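Local structure of amine oxidase (Emericella nidulans, 3PGB) at residues L364-I369 and Y490-D495; L445-F450 and F473-V478. The protein is a copper amine oxidase that probably oxidises primary amines by means of a topaquinone cofactor and one copper ion in each subunit. All coordinates share one frame; numbering follows the deposited sequence.

Interaction 1: residues L364-I369 and Y490-D495; sequences LSLFDI and YNFHMD
Two layers of the beta-sandwich catalytic domain meet where Leu366 of strand 363-371 packs on Tyr490 and Phe492 of strand 486-492. The axes of the short strands 364-367 and 490-492 come no closer than 10.8 Å and run at 35°, and no direct hydrogen bond links the segments, so side chains fill the interval. Leu366 divides its two methyls. CD1 lies over one face of the Tyr490 ring, 3.8 Å from the ring centroid and 17° off the normal, a CH-pi contact displaced toward the rim; CD2 meets the edge of Phe492 in the plane of that ring, 3.8 Å from CZ. In Leu364, CG anti to the backbone N (chi1 -177°) carries CD2 to the edge of the Tyr490 ring, 4.0 Å from CE1. Ile369 CG2 completes the row more loosely, 4.3 Å from Phe492 CE2 and near its plane. The phenol is tied across the layers by one water in the ring plane, 2.7 Å from Tyr490 OH; the water donates a second bond to Leu364 O, 3.0 Å away. Phe354 and Phe352 meet the Phe492 ring from strand 352-359. Such interlocking of leucine and aromatic side chains between layers is the hydrophobic core of a beta-sandwich.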
loop_
_atom_site.group_PDB
_atom_site.type_symbol
_atom_site.label_atom_id
_atom_site.label_comp_id
_atom_site.label_asym_id
_atom_site.label_seq_id
_atom_site.Cartn_x
_atom_site.Cartn_y
_atom_site.Cartn_z
ATOM N N LEU A 364 -20.117 9.764 3.927
ATOM C CA LEU A 364 -19.415 9.893 5.208
ATOM C C LEU A 364 -18.473 11.087 5.227
ATOM O O LEU A 364 -17.872 11.426 4.214
ATOM C CB LEU A 364 -18.619 8.614 5.502
ATOM C CG LEU A 364 -17.863 8.479 6.824
ATOM C CD1 LEU A 364 -18.772 8.691 8.018
ATOM C CD2 LEU A 364 -17.216 7.103 6.880
ATOM N N SER A 365 -18.343 11.704 6.395
ATOM C CA SER A 365 -17.404 12.799 6.598
ATOM C C SER A 365 -17.003 12.831 8.068
ATOM O O SER A 365 -17.782 12.413 8.928
ATOM C CB SER A 365 -18.067 14.108 6.196
ATOM O OG SER A 365 -17.114 15.130 6.034
ATOM N N LEU A 366 -15.788 13.298 8.348
ATOM C CA LEU A 366 -15.286 13.416 9.725
ATOM C C LEU A 366 -14.997 14.876 10.057
ATOM O O LEU A 366 -14.473 15.615 9.222
ATOM C CB LEU A 366 -14.006 12.594 9.919
ATOM C CG LEU A 366 -14.149 11.073 9.984
ATOM C CD1 LEU A 366 -14.655 10.514 8.670
ATOM C CD2 LEU A 366 -12.818 10.430 10.356
ATOM N N PHE A 367 -15.327 15.280 11.281
ATOM C CA PHE A 367 -15.085 16.642 11.749
ATOM C C PHE A 367 -14.371 16.654 13.096
ATOM O O PHE A 367 -14.508 15.739 13.897
ATOM C CB PHE A 367 -16.403 17.404 11.878
ATOM C CG PHE A 367 -16.994 17.818 10.565
ATOM C CD1 PHE A 367 -17.882 16.990 9.893
ATOM C CD2 PHE A 367 -16.666 19.041 9.999
ATOM C CE1 PHE A 367 -18.429 17.380 8.675
ATOM C CE2 PHE A 367 -17.208 19.434 8.783
ATOM C CZ PHE A 367 -18.087 18.611 8.121
ATOM N N ASP A 368 -13.620 17.718 13.338
ATOM C CA ASP A 368 -12.935 17.937 14.604
ATOM C C ASP A 368 -12.141 16.704 15.036
ATOM O O ASP A 368 -12.257 16.252 16.173
ATOM C CB ASP A 368 -13.951 18.354 15.680
ATOM C CG ASP A 368 -13.298 18.974 16.923
ATOM O OD1 ASP A 368 -13.967 18.991 17.979
ATOM O OD2 ASP A 368 -12.143 19.448 16.855
ATOM N N ILE A 369 -11.342 16.164 14.118
ATOM C CA ILE A 369 -10.458 15.048 14.430
ATOM C C ILE A 369 -9.344 15.573 15.333
ATOM O O ILE A 369 -8.564 16.418 14.908
ATOM C CB ILE A 369 -9.843 14.405 13.141
ATOM C CG1 ILE A 369 -10.945 13.817 12.250
ATOM C CG2 ILE A 369 -8.839 13.325 13.502
ATOM C CD1 ILE A 369 -10.445 13.175 10.981
ATOM N N TYR A 490 -11.480 4.766 7.096
ATOM C CA TYR A 490 -10.645 5.722 7.818
ATOM C C TYR A 490 -9.923 4.999 8.938
ATOM O O TYR A 490 -10.555 4.479 9.846
ATOM C CB TYR A 490 -11.482 6.867 8.379
ATOM C CG TYR A 490 -11.969 7.794 7.300
ATOM C CD1 TYR A 490 -13.247 7.661 6.759
ATOM C CD2 TYR A 490 -11.137 8.783 6.788
ATOM C CE1 TYR A 490 -13.687 8.501 5.752
ATOM C CE2 TYR A 490 -11.569 9.627 5.785
ATOM C CZ TYR A 490 -12.841 9.479 5.270
ATOM O OH TYR A 490 -13.258 10.326 4.277
ATOM N N ASN A 491 -8.596 4.972 8.859
ATOM C CA ASN A 491 -7.768 4.231 9.805
ATOM C C ASN A 491 -7.117 5.165 10.812
ATOM O O ASN A 491 -6.726 6.271 10.461
ATOM C CB ASN A 491 -6.650 3.492 9.062
ATOM C CG ASN A 491 -7.167 2.389 8.179
ATOM O OD1 ASN A 491 -8.041 1.619 8.582
ATOM N ND2 ASN A 491 -6.627 2.292 6.972
ATOM N N PHE A 492 -6.969 4.698 12.047
ATOM C CA PHE A 492 -6.218 5.420 13.067
ATOM C C PHE A 492 -5.275 4.454 13.766
ATOM O O PHE A 492 -5.699 3.388 14.189
ATOM C CB PHE A 492 -7.173 6.045 14.078
ATOM C CG PHE A 492 -8.214 6.919 13.454
ATOM C CD1 PHE A 492 -9.393 6.378 12.977
ATOM C CD2 PHE A 492 -8.007 8.280 13.329
ATOM C CE1 PHE A 492 -10.350 7.177 12.387
ATOM C CE2 PHE A 492 -8.964 9.090 12.746
ATOM C CZ PHE A 492 -10.137 8.535 12.275
ATOM N N HIS A 493 -4.009 4.840 13.901
ATOM C CA HIS A 493 -2.980 3.958 14.443
ATOM C C HIS A 493 -2.305 4.516 15.686
ATOM O O HIS A 493 -2.355 5.720 15.947
ATOM C CB HIS A 493 -1.939 3.693 13.375
ATOM C CG HIS A 493 -2.488 3.013 12.160
ATOM N ND1 HIS A 493 -3.156 3.694 11.166
ATOM C CD2 HIS A 493 -2.472 1.712 11.785
ATOM C CE1 HIS A 493 -3.526 2.840 10.228
ATOM N NE2 HIS A 493 -3.126 1.631 10.581
ATOM N N MET A 494 -1.662 3.631 16.443
ATOM C CA MET A 494 -1.036 3.997 17.714
ATOM C C MET A 494 0.232 4.838 17.567
ATOM O O MET A 494 0.727 5.363 18.556
ATOM C CB MET A 494 -0.730 2.747 18.544
ATOM C CG MET A 494 -1.971 2.051 19.089
ATOM S SD MET A 494 -2.941 3.118 20.170
ATOM C CE MET A 494 -1.877 3.187 21.616
ATOM N N ASP A 495 0.745 4.973 16.344
ATOM C CA ASP A 495 1.842 5.915 16.053
ATOM C C ASP A 495 1.331 7.311 15.660
ATOM O O ASP A 495 2.120 8.206 15.371
ATOM C CB ASP A 495 2.753 5.355 14.947
ATOM C CG ASP A 495 2.033 5.188 13.604
ATOM O OD1 ASP A 495 2.727 4.997 12.585
ATOM O OD2 ASP A 495 0.786 5.250 13.559
HETATM O O HOH W 1 -15.562 10.112 2.860
#

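Interaction 2: residues L445-F450 and F473-V478; sequences LCLFEF and FTLRSV
With chi1 at 60°, Phe448 CG sits between its own backbone N and carbonyl carbon, which lays the ring alongside Thr474; Thr474 CB stands over one face, 3.9 Å from the ring centroid. Arg476 extends anti to its N and then bends at chi3 (-60°), bringing one face of its guanidinium over Phe448 CZ, with NH1 4.1 Å from that atom. Cys446 SG, disulfide-bonded to Cys421, touches Arg476 CB on the same face of the sheet. On the other face, Leu447 CD2 is wedged between Leu475 CD1 at 3.4 Å and Phe473 CZ at 3.6 Å. The backbones form an antiparallel ladder: the hydrogen-bonded pairs Cys446-Arg476 and Phe448-Thr474 each exchange two bonds, exemplified by Thr474 N to Phe448 O at 2.9 Å, and they flank the non-hydrogen-bonded pair Leu447-Leu475. Buried polar ends find partners beyond the two strands: Thr474 OG1 bonds Asn491, and Arg476 bonds Ser489, Asp420 O and Asp453 O of the second subunit. The face with Leu447, Leu475 and Phe473 is therefore mainly apolar, with Glu449 at its end salt-bridged to Arg337, whereas the other joins an aromatic ring to a buried guanidinium whose N-H groups are used in bonds within and between subunits.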
loop_
_atom_site.group_PDB
_atom_site.type_symbol
_atom_site.label_atom_id
_atom_site.label_comp_id
_atom_site.label_asym_id
_atom_site.label_seq_id
_atom_site.Cartn_x
_atom_site.Cartn_y
_atom_site.Cartn_z
ATOM N N LEU A 445 -22.677 2.029 8.671
ATOM C CA LEU A 445 -21.320 2.351 9.120
ATOM C C LEU A 445 -20.848 1.230 10.033
ATOM O O LEU A 445 -21.658 0.613 10.728
ATOM C CB LEU A 445 -21.273 3.666 9.898
ATOM C CG LEU A 445 -21.523 4.970 9.144
ATOM C CD1 LEU A 445 -21.544 6.147 10.117
ATOM C CD2 LEU A 445 -20.480 5.193 8.050
ATOM N N CYS A 446 -19.549 0.961 10.038
ATOM C CA CYS A 446 -18.989 0.063 11.036
ATOM C C CYS A 446 -17.739 0.655 11.676
ATOM O O CYS A 446 -17.036 1.481 11.079
ATOM C CB CYS A 446 -18.730 -1.330 10.449
ATOM S SG CYS A 446 -17.325 -1.484 9.355
ATOM N N LEU A 447 -17.503 0.245 12.916
ATOM C CA LEU A 447 -16.383 0.716 13.708
ATOM C C LEU A 447 -15.741 -0.517 14.302
ATOM O O LEU A 447 -16.444 -1.377 14.828
ATOM C CB LEU A 447 -16.871 1.629 14.837
ATOM C CG LEU A 447 -17.483 2.983 14.467
ATOM C CD1 LEU A 447 -18.087 3.648 15.690
ATOM C CD2 LEU A 447 -16.431 3.886 13.825
ATOM N N PHE A 448 -14.419 -0.617 14.231
ATOM C CA PHE A 448 -13.745 -1.753 14.829
ATOM C C PHE A 448 -12.250 -1.568 15.001
ATOM O O PHE A 448 -11.588 -0.903 14.202
ATOM C CB PHE A 448 -13.995 -3.023 14.002
ATOM C CG PHE A 448 -13.517 -2.928 12.583
ATOM C CD1 PHE A 448 -14.318 -2.366 11.603
ATOM C CD2 PHE A 448 -12.261 -3.407 12.226
ATOM C CE1 PHE A 448 -13.881 -2.282 10.290
ATOM C CE2 PHE A 448 -11.820 -3.323 10.916
ATOM C CZ PHE A 448 -12.631 -2.761 9.947
ATOM N N GLU A 449 -11.733 -2.186 16.058
ATOM C CA GLU A 449 -10.302 -2.405 16.194
ATOM C C GLU A 449 -9.882 -3.610 15.351
ATOM O O GLU A 449 -10.680 -4.514 15.090
ATOM C CB GLU A 449 -9.927 -2.648 17.651
ATOM C CG GLU A 449 -9.860 -1.403 18.493
ATOM C CD GLU A 449 -9.085 -1.646 19.768
ATOM O OE1 GLU A 449 -9.359 -2.669 20.426
ATOM O OE2 GLU A 449 -8.194 -0.837 20.103
ATOM N N PHE A 450 -8.626 -3.621 14.933
ATOM C CA PHE A 450 -8.100 -4.729 14.150
ATOM C C PHE A 450 -6.624 -4.890 14.450
ATOM O O PHE A 450 -5.864 -3.934 14.350
ATOM C CB PHE A 450 -8.324 -4.478 12.653
ATOM C CG PHE A 450 -8.129 -5.693 11.798
ATOM C CD1 PHE A 450 -9.200 -6.528 11.502
ATOM C CD2 PHE A 450 -6.876 -6.006 11.289
ATOM C CE1 PHE A 450 -9.021 -7.655 10.714
ATOM C CE2 PHE A 450 -6.689 -7.136 10.497
ATOM C CZ PHE A 450 -7.761 -7.957 10.208
ATOM N N PHE A 473 -7.654 1.375 14.694
ATOM C CA PHE A 473 -9.102 1.601 14.638
ATOM C C PHE A 473 -9.555 2.012 13.235
ATOM O O PHE A 473 -8.883 2.800 12.574
ATOM C CB PHE A 473 -9.481 2.678 15.649
ATOM C CG PHE A 473 -10.952 2.892 15.794
ATOM C CD1 PHE A 473 -11.705 2.072 16.618
ATOM C CD2 PHE A 473 -11.584 3.934 15.131
ATOM C CE1 PHE A 473 -13.070 2.272 16.763
ATOM C CE2 PHE A 473 -12.947 4.142 15.268
ATOM C CZ PHE A 473 -13.693 3.310 16.088
ATOM N N THR A 474 -10.696 1.478 12.798
ATOM C CA THR A 474 -11.238 1.728 11.453
ATOM C C THR A 474 -12.692 2.179 11.498
ATOM O O THR A 474 -13.500 1.609 12.226
ATOM C CB THR A 474 -11.181 0.452 10.560
ATOM O OG1 THR A 474 -9.817 0.079 10.308
ATOM C CG2 THR A 474 -11.898 0.680 9.234
ATOM N N LEU A 475 -13.011 3.211 10.725
ATOM C CA LEU A 475 -14.392 3.622 10.484
ATOM C C LEU A 475 -14.640 3.383 9.017
ATOM O O LEU A 475 -13.872 3.866 8.184
ATOM C CB LEU A 475 -14.599 5.106 10.809
ATOM C CG LEU A 475 -15.911 5.770 10.344
ATOM C CD1 LEU A 475 -17.143 4.936 10.701
ATOM C CD2 LEU A 475 -16.045 7.170 10.925
ATOM N N ARG A 476 -15.693 2.641 8.688
ATOM C CA ARG A 476 -15.910 2.254 7.301
ATOM C C ARG A 476 -17.340 2.436 6.799
ATOM O O ARG A 476 -18.307 2.262 7.533
ATOM C CB ARG A 476 -15.472 0.809 7.104
ATOM C CG ARG A 476 -15.795 0.220 5.752
ATOM C CD ARG A 476 -15.154 -1.132 5.604
ATOM N NE ARG A 476 -13.698 -1.072 5.724
ATOM C CZ ARG A 476 -12.912 -2.132 5.898
ATOM N NH1 ARG A 476 -13.428 -3.358 5.981
ATOM N NH2 ARG A 476 -11.594 -1.969 5.992
ATOM N N SER A 477 -17.429 2.795 5.520
ATOM C CA SER A 477 -18.683 2.888 4.795
ATOM C C SER A 477 -18.482 2.249 3.429
ATOM O O SER A 477 -17.362 2.203 2.916
ATOM C CB SER A 477 -19.096 4.347 4.625
ATOM O OG SER A 477 -20.215 4.462 3.752
ATOM N N VAL A 478 -19.568 1.743 2.856
ATOM C CA VAL A 478 -19.541 1.221 1.502
ATOM C C VAL A 478 -20.753 1.734 0.757
ATOM O O VAL A 478 -21.879 1.480 1.175
ATOM C CB VAL A 478 -19.574 -0.316 1.474
ATOM C CG1 VAL A 478 -19.652 -0.817 0.031
ATOM C CG2 VAL A 478 -18.356 -0.892 2.187
#

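In the fold
From the N terminus, strand 363-371 enters first, and interaction 1 closes on it only after 120 intervening residues, when the chain reaches 490-495. Interaction 2 is nested within that long loop: 445-450 pairs with 473-478 across just 22 residues. Strand 464-479 then leads on to strand 486-492, its neighbour in the same sheet, and two probable backbone hydrogen bonds join the contacts, Phe492 N to Phe473 O at 2.7 Å and Tyr490 N to Leu475 O at 2.8 Å. Leu364 also packs on Leu445 and Leu475. Interaction 2 thus builds the sheet laterally, while interaction 1 ties it to the layer containing 363-371; both also touch the second subunit.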